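Local structure of uncharacterized protein (Rhodospirillum rubrum ATCC 11170, 3K8R) at residues P25-V39 with D42-R54. The protein is of unknown function, belongs to the DUF2442 family and forms a two-chain assembly in which a small antiparallel sheet continues from one subunit into the other. Numbering follows the deposited sequence.
Sequences PRAAKARYDRSSARV and DLENGCTFAFPPR. With EDO (1,2-ethanediol), chain C.
V39 sets its CB over one face of the F51 ring, 3.9 Å from the ring centroid, a CH-pi contact between side chains that lie side by side. F51 takes chi1 66°, with CG between its backbone N and carbonyl carbon, which brings the ring alongside V39, its partner on the adjacent strand. V39 CG1 follows CB over the ring, while CG2 packs on P53 CG at 3.5 Å. P53 CG also meets Y32 CE1, the side chains crossing at about a right angle; the compact proline ring suits this place between valine and tyrosine. R54 NH1 donates to Y32 OH over 3.3 Å, while its NH2 is held by D64. V39 N donates to F51 O in an almost straight bond, and F51 N returns a weak one to V39 O.

At the far end, D42 O accepts from A28 N and, weakly, K29 N, so a classic beta bulge absorbs the extra residue. R26 NH1 makes a 2.8 Å salt bridge with E44 OE1, which lies over the guanidinium face, guanidinium and carboxylate planes 68° apart. R31 NH1 and D42 OD2 form only a long salt bridge; O2 of an ethanediol, probably from the crystallisation liquor, hydrogen-bonds to R31 NH1 and D42 OD1. The meander 27-33, 38-43, 48-51 thus pairs buried apolar packing with charged links, of which R31-D42 may depend on the additive.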
loop_
_atom_site.group_PDB
_atom_site.type_symbol
_atom_site.label_atom_id
_atom_site.label_comp_id
_atom_site.label_asym_id
_atom_site.label_seq_id
_atom_site.Cartn_x
_atom_site.Cartn_y
_atom_site.Cartn_z
ATOM N N PRO A 25 -3.992 -8.222 -5.529
ATOM C CA PRO A 25 -3.532 -6.971 -6.155
ATOM C C PRO A 25 -2.306 -7.222 -7.045
ATOM O O PRO A 25 -1.498 -8.109 -6.753
ATOM C CB PRO A 25 -3.142 -6.110 -4.957
ATOM C CG PRO A 25 -2.597 -7.079 -3.996
ATOM C CD PRO A 25 -3.401 -8.366 -4.183
ATOM N N ARG A 26 -2.149 -6.427 -8.098
ATOM C CA ARG A 26 -1.076 -6.647 -9.055
ATOM C C ARG A 26 -0.528 -5.305 -9.565
ATOM O O ARG A 26 -1.294 -4.400 -9.892
ATOM C CB ARG A 26 -1.645 -7.521 -10.193
ATOM C CG ARG A 26 -0.646 -8.493 -10.815
ATOM C CD ARG A 26 -1.290 -9.777 -11.413
ATOM N NE ARG A 26 -1.727 -9.693 -12.811
ATOM C CZ ARG A 26 -2.922 -9.277 -13.238
ATOM N NH1 ARG A 26 -3.847 -8.843 -12.385
ATOM N NH2 ARG A 26 -3.182 -9.268 -14.545
ATOM N N ALA A 27 0.797 -5.179 -9.626
ATOM C CA ALA A 27 1.434 -3.929 -10.066
ATOM C C ALA A 27 1.227 -3.629 -11.547
ATOM O O ALA A 27 1.648 -4.408 -12.392
ATOM C CB ALA A 27 2.920 -3.961 -9.771
ATOM N N ALA A 28 0.590 -2.496 -11.844
ATOM C CA ALA A 28 0.390 -2.039 -13.222
ATOM C C ALA A 28 1.534 -1.088 -13.636
ATOM O O ALA A 28 2.000 -1.113 -14.766
ATOM C CB ALA A 28 -0.952 -1.353 -13.354
ATOM N N LYS A 29 1.983 -0.252 -12.707
ATOM C CA LYS A 29 3.084 0.672 -12.938
ATOM C C LYS A 29 3.880 0.811 -11.657
ATOM O O LYS A 29 3.321 0.690 -10.569
ATOM C CB LYS A 29 2.550 2.049 -13.319
ATOM C CG LYS A 29 1.856 2.143 -14.669
ATOM C CD LYS A 29 1.372 3.570 -14.896
ATOM C CE LYS A 29 0.697 3.752 -16.241
ATOM N NZ LYS A 29 0.138 5.127 -16.389
ATOM N N ALA A 30 5.177 1.086 -11.788
ATOM C CA ALA A 30 6.084 1.278 -10.641
ATOM C C ALA A 30 7.145 2.340 -10.944
ATOM O O ALA A 30 7.725 2.352 -12.022
ATOM C CB ALA A 30 6.755 -0.019 -10.299
ATOM N N ARG A 31 7.411 3.228 -9.995
ATOM C CA ARG A 31 8.431 4.257 -10.204
ATOM C C ARG A 31 9.038 4.751 -8.901
ATOM O O ARG A 31 8.427 4.644 -7.835
ATOM C CB ARG A 31 7.831 5.449 -10.949
ATOM C CG ARG A 31 6.880 6.302 -10.131
ATOM C CD ARG A 31 6.262 7.409 -10.970
ATOM N NE ARG A 31 5.532 8.399 -10.164
ATOM C CZ ARG A 31 4.290 8.256 -9.705
ATOM N NH1 ARG A 31 3.602 7.139 -9.927
ATOM N NH2 ARG A 31 3.732 9.232 -8.995
ATOM N N TYR A 32 10.247 5.286 -8.986
ATOM C CA TYR A 32 10.864 5.867 -7.816
ATOM C C TYR A 32 10.585 7.366 -7.858
ATOM O O TYR A 32 10.765 8.018 -8.884
ATOM C CB TYR A 32 12.360 5.599 -7.776
ATOM C CG TYR A 32 13.047 6.185 -6.555
ATOM C CD1 TYR A 32 12.856 5.636 -5.289
ATOM C CD2 TYR A 32 13.900 7.272 -6.669
ATOM C CE1 TYR A 32 13.483 6.171 -4.181
ATOM C CE2 TYR A 32 14.532 7.805 -5.567
ATOM C CZ TYR A 32 14.322 7.249 -4.330
ATOM O OH TYR A 32 14.960 7.785 -3.243
ATOM N N ASP A 33 10.099 7.894 -6.748
ATOM C CA ASP A 33 9.819 9.299 -6.625
ATOM C C ASP A 33 10.966 9.842 -5.772
ATOM O O ASP A 33 11.097 9.500 -4.597
ATOM C CB ASP A 33 8.456 9.487 -5.958
ATOM C CG ASP A 33 8.123 10.923 -5.710
ATOM O OD1 ASP A 33 8.242 11.744 -6.633
ATOM O OD2 ASP A 33 7.723 11.238 -4.578
ATOM N N ARG A 34 11.821 10.658 -6.373
ATOM C CA ARG A 34 12.951 11.227 -5.653
ATOM C C ARG A 34 12.493 12.158 -4.549
ATOM O O ARG A 34 13.077 12.165 -3.460
ATOM C CB ARG A 34 13.855 12.007 -6.597
ATOM C CG ARG A 34 14.401 11.166 -7.690
ATOM C CD ARG A 34 15.535 11.825 -8.412
ATOM N NE ARG A 34 16.091 10.860 -9.341
ATOM C CZ ARG A 34 17.220 11.003 -10.012
ATOM N NH1 ARG A 34 17.945 12.103 -9.881
ATOM N NH2 ARG A 34 17.623 10.036 -10.824
ATOM N N SER A 35 11.454 12.941 -4.837
ATOM C CA SER A 35 10.914 13.896 -3.877
ATOM C C SER A 35 10.621 13.251 -2.523
ATOM O O SER A 35 11.114 13.719 -1.497
ATOM C CB SER A 35 9.640 14.533 -4.420
ATOM O OG SER A 35 9.118 15.476 -3.494
ATOM N N SER A 36 9.835 12.175 -2.532
ATOM C CA SER A 36 9.457 11.483 -1.300
ATOM C C SER A 36 10.319 10.253 -0.986
ATOM O O SER A 36 10.046 9.533 -0.021
ATOM C CB SER A 36 8.011 11.033 -1.395
ATOM O OG SER A 36 7.910 9.930 -2.271
ATOM N N ALA A 37 11.351 10.010 -1.790
ATOM C CA ALA A 37 12.234 8.866 -1.590
ATOM C C ALA A 37 11.476 7.550 -1.500
ATOM O O ALA A 37 11.923 6.644 -0.794
ATOM C CB ALA A 37 13.078 9.056 -0.346
ATOM N N ARG A 38 10.343 7.438 -2.200
ATOM C CA ARG A 38 9.542 6.201 -2.188
ATOM C C ARG A 38 9.386 5.612 -3.583
ATOM O O ARG A 38 9.553 6.299 -4.599
ATOM C CB ARG A 38 8.122 6.468 -1.676
ATOM C CG ARG A 38 8.004 7.121 -0.317
ATOM C CD ARG A 38 8.443 6.210 0.819
ATOM N NE ARG A 38 8.405 6.898 2.126
ATOM C CZ ARG A 38 9.444 7.491 2.744
ATOM N NH1 ARG A 38 10.666 7.500 2.213
ATOM N NH2 ARG A 38 9.262 8.077 3.927
ATOM N N VAL A 39 9.045 4.330 -3.624
ATOM C CA VAL A 39 8.719 3.670 -4.876
ATOM C C VAL A 39 7.196 3.646 -4.907
ATOM O O VAL A 39 6.589 2.993 -4.068
ATOM C CB VAL A 39 9.251 2.239 -4.923
ATOM C CG1 VAL A 39 8.818 1.546 -6.220
ATOM C CG2 VAL A 39 10.764 2.235 -4.773
ATOM N N ASP A 42 1.314 1.658 -8.742
ATOM C CA ASP A 42 -0.082 1.785 -9.136
ATOM C C ASP A 42 -0.651 0.391 -9.346
ATOM O O ASP A 42 -0.307 -0.294 -10.314
ATOM C CB ASP A 42 -0.207 2.577 -10.435
ATOM C CG ASP A 42 0.324 3.978 -10.313
ATOM O OD1 ASP A 42 -0.155 4.704 -9.418
ATOM O OD2 ASP A 42 1.202 4.355 -11.119
ATOM N N LEU A 43 -1.510 -0.033 -8.430
ATOM C CA LEU A 43 -2.116 -1.354 -8.522
ATOM C C LEU A 43 -3.188 -1.379 -9.604
ATOM O O LEU A 43 -3.911 -0.399 -9.823
ATOM C CB LEU A 43 -2.686 -1.793 -7.173
ATOM C CG LEU A 43 -1.632 -1.914 -6.076
ATOM C CD1 LEU A 43 -2.312 -2.246 -4.789
ATOM C CD2 LEU A 43 -0.572 -2.957 -6.419
ATOM N N GLU A 44 -3.291 -2.535 -10.247
ATOM C CA GLU A 44 -4.189 -2.751 -11.374
ATOM C C GLU A 44 -5.659 -2.647 -10.980
ATOM O O GLU A 44 -6.512 -2.391 -11.825
ATOM C CB GLU A 44 -3.883 -4.113 -11.994
ATOM C CG GLU A 44 -3.953 -4.126 -13.510
ATOM C CD GLU A 44 -3.105 -5.248 -14.102
ATOM O OE1 GLU A 44 -3.256 -6.408 -13.643
ATOM O OE2 GLU A 44 -2.287 -4.965 -15.019
ATOM N N ASN A 45 -5.943 -2.835 -9.695
ATOM C CA ASN A 45 -7.293 -2.699 -9.164
ATOM C C ASN A 45 -7.660 -1.247 -8.802
ATOM O O ASN A 45 -8.669 -1.018 -8.139
ATOM C CB ASN A 45 -7.447 -3.582 -7.923
ATOM C CG ASN A 45 -6.566 -3.139 -6.775
ATOM O OD1 ASN A 45 -6.144 -1.984 -6.715
ATOM N ND2 ASN A 45 -6.274 -4.055 -5.861
ATOM N N GLY A 46 -6.834 -0.280 -9.201
ATOM C CA GLY A 46 -7.095 1.128 -8.912
ATOM C C GLY A 46 -6.418 1.708 -7.672
ATOM O O GLY A 46 -6.354 2.925 -7.529
ATOM N N CYS A 47 -5.915 0.871 -6.764
ATOM C CA CYS A 47 -5.267 1.380 -5.543
ATOM C C CYS A 47 -3.810 1.740 -5.786
ATOM O O CYS A 47 -3.299 1.536 -6.900
ATOM C CB CYS A 47 -5.350 0.356 -4.427
ATOM S SG CYS A 47 -7.011 -0.030 -4.003
ATOM N N THR A 48 -3.161 2.281 -4.743
ATOM C CA THR A 48 -1.757 2.706 -4.796
ATOM C C THR A 48 -1.006 2.290 -3.539
ATOM O O THR A 48 -1.507 2.465 -2.422
ATOM C CB THR A 48 -1.643 4.232 -4.899
ATOM O OG1 THR A 48 -2.576 4.722 -5.860
ATOM C CG2 THR A 48 -0.244 4.651 -5.302
ATOM N N PHE A 49 0.194 1.747 -3.722
ATOM C CA PHE A 49 1.048 1.337 -2.606
ATOM C C PHE A 49 2.410 2.009 -2.737
ATOM O O PHE A 49 3.001 2.001 -3.810
ATOM C CB PHE A 49 1.203 -0.185 -2.580
ATOM C CG PHE A 49 2.148 -0.694 -1.518
ATOM C CD1 PHE A 49 1.780 -0.683 -0.177
ATOM C CD2 PHE A 49 3.380 -1.216 -1.864
ATOM C CE1 PHE A 49 2.636 -1.157 0.799
ATOM C CE2 PHE A 49 4.239 -1.694 -0.896
ATOM C CZ PHE A 49 3.862 -1.662 0.445
ATOM N N ALA A 50 2.888 2.611 -1.651
ATOM C CA ALA A 50 4.196 3.270 -1.652
ATOM C C ALA A 50 5.030 2.689 -0.529
ATOM O O ALA A 50 4.531 2.550 0.589
ATOM C CB ALA A 50 4.047 4.778 -1.470
ATOM N N PHE A 51 6.281 2.338 -0.825
ATOM C CA PHE A 51 7.207 1.834 0.196
ATOM C C PHE A 51 8.567 2.483 0.013
ATOM O O PHE A 51 8.969 2.759 -1.124
ATOM C CB PHE A 51 7.352 0.326 0.111
ATOM C CG PHE A 51 8.021 -0.157 -1.150
ATOM C CD1 PHE A 51 7.298 -0.313 -2.324
ATOM C CD2 PHE A 51 9.374 -0.481 -1.157
ATOM C CE1 PHE A 51 7.916 -0.770 -3.500
ATOM C CE2 PHE A 51 10.004 -0.941 -2.328
ATOM C CZ PHE A 51 9.272 -1.086 -3.500
ATOM N N PRO A 52 9.260 2.784 1.121
ATOM C CA PRO A 52 10.615 3.315 1.011
ATOM C C PRO A 52 11.544 2.153 0.697
ATOM O O PRO A 52 11.760 1.308 1.559
ATOM C CB PRO A 52 10.895 3.871 2.401
ATOM C CG PRO A 52 9.974 3.147 3.290
ATOM C CD PRO A 52 8.746 2.889 2.494
ATOM N N PRO A 53 12.099 2.116 -0.524
ATOM C CA PRO A 53 12.910 0.993 -0.989
ATOM C C PRO A 53 14.199 0.703 -0.205
ATOM O O PRO A 53 14.653 -0.446 -0.213
ATOM C CB PRO A 53 13.237 1.377 -2.432
ATOM C CG PRO A 53 13.278 2.855 -2.403
ATOM C CD PRO A 53 12.239 3.287 -1.409
ATOM N N ARG A 54 14.785 1.696 0.467
ATOM C CA ARG A 54 16.018 1.445 1.244
ATOM C C ARG A 54 15.787 0.613 2.500
ATOM O O ARG A 54 16.746 0.267 3.175
ATOM C CB ARG A 54 16.773 2.737 1.564
ATOM C CG ARG A 54 17.325 3.386 0.313
ATOM C CD ARG A 54 18.202 4.583 0.585
ATOM N NE ARG A 54 18.752 5.099 -0.670
ATOM C CZ ARG A 54 18.217 6.065 -1.410
ATOM N NH1 ARG A 54 17.103 6.671 -1.035
ATOM N NH2 ARG A 54 18.807 6.434 -2.540
HETATM C C1 EDO C . 0.141 8.328 -7.295
HETATM O O1 EDO C . 0.517 9.616 -6.786
HETATM C C2 EDO C . 0.107 8.375 -8.822
HETATM O O2 EDO C . 0.849 7.269 -9.347
#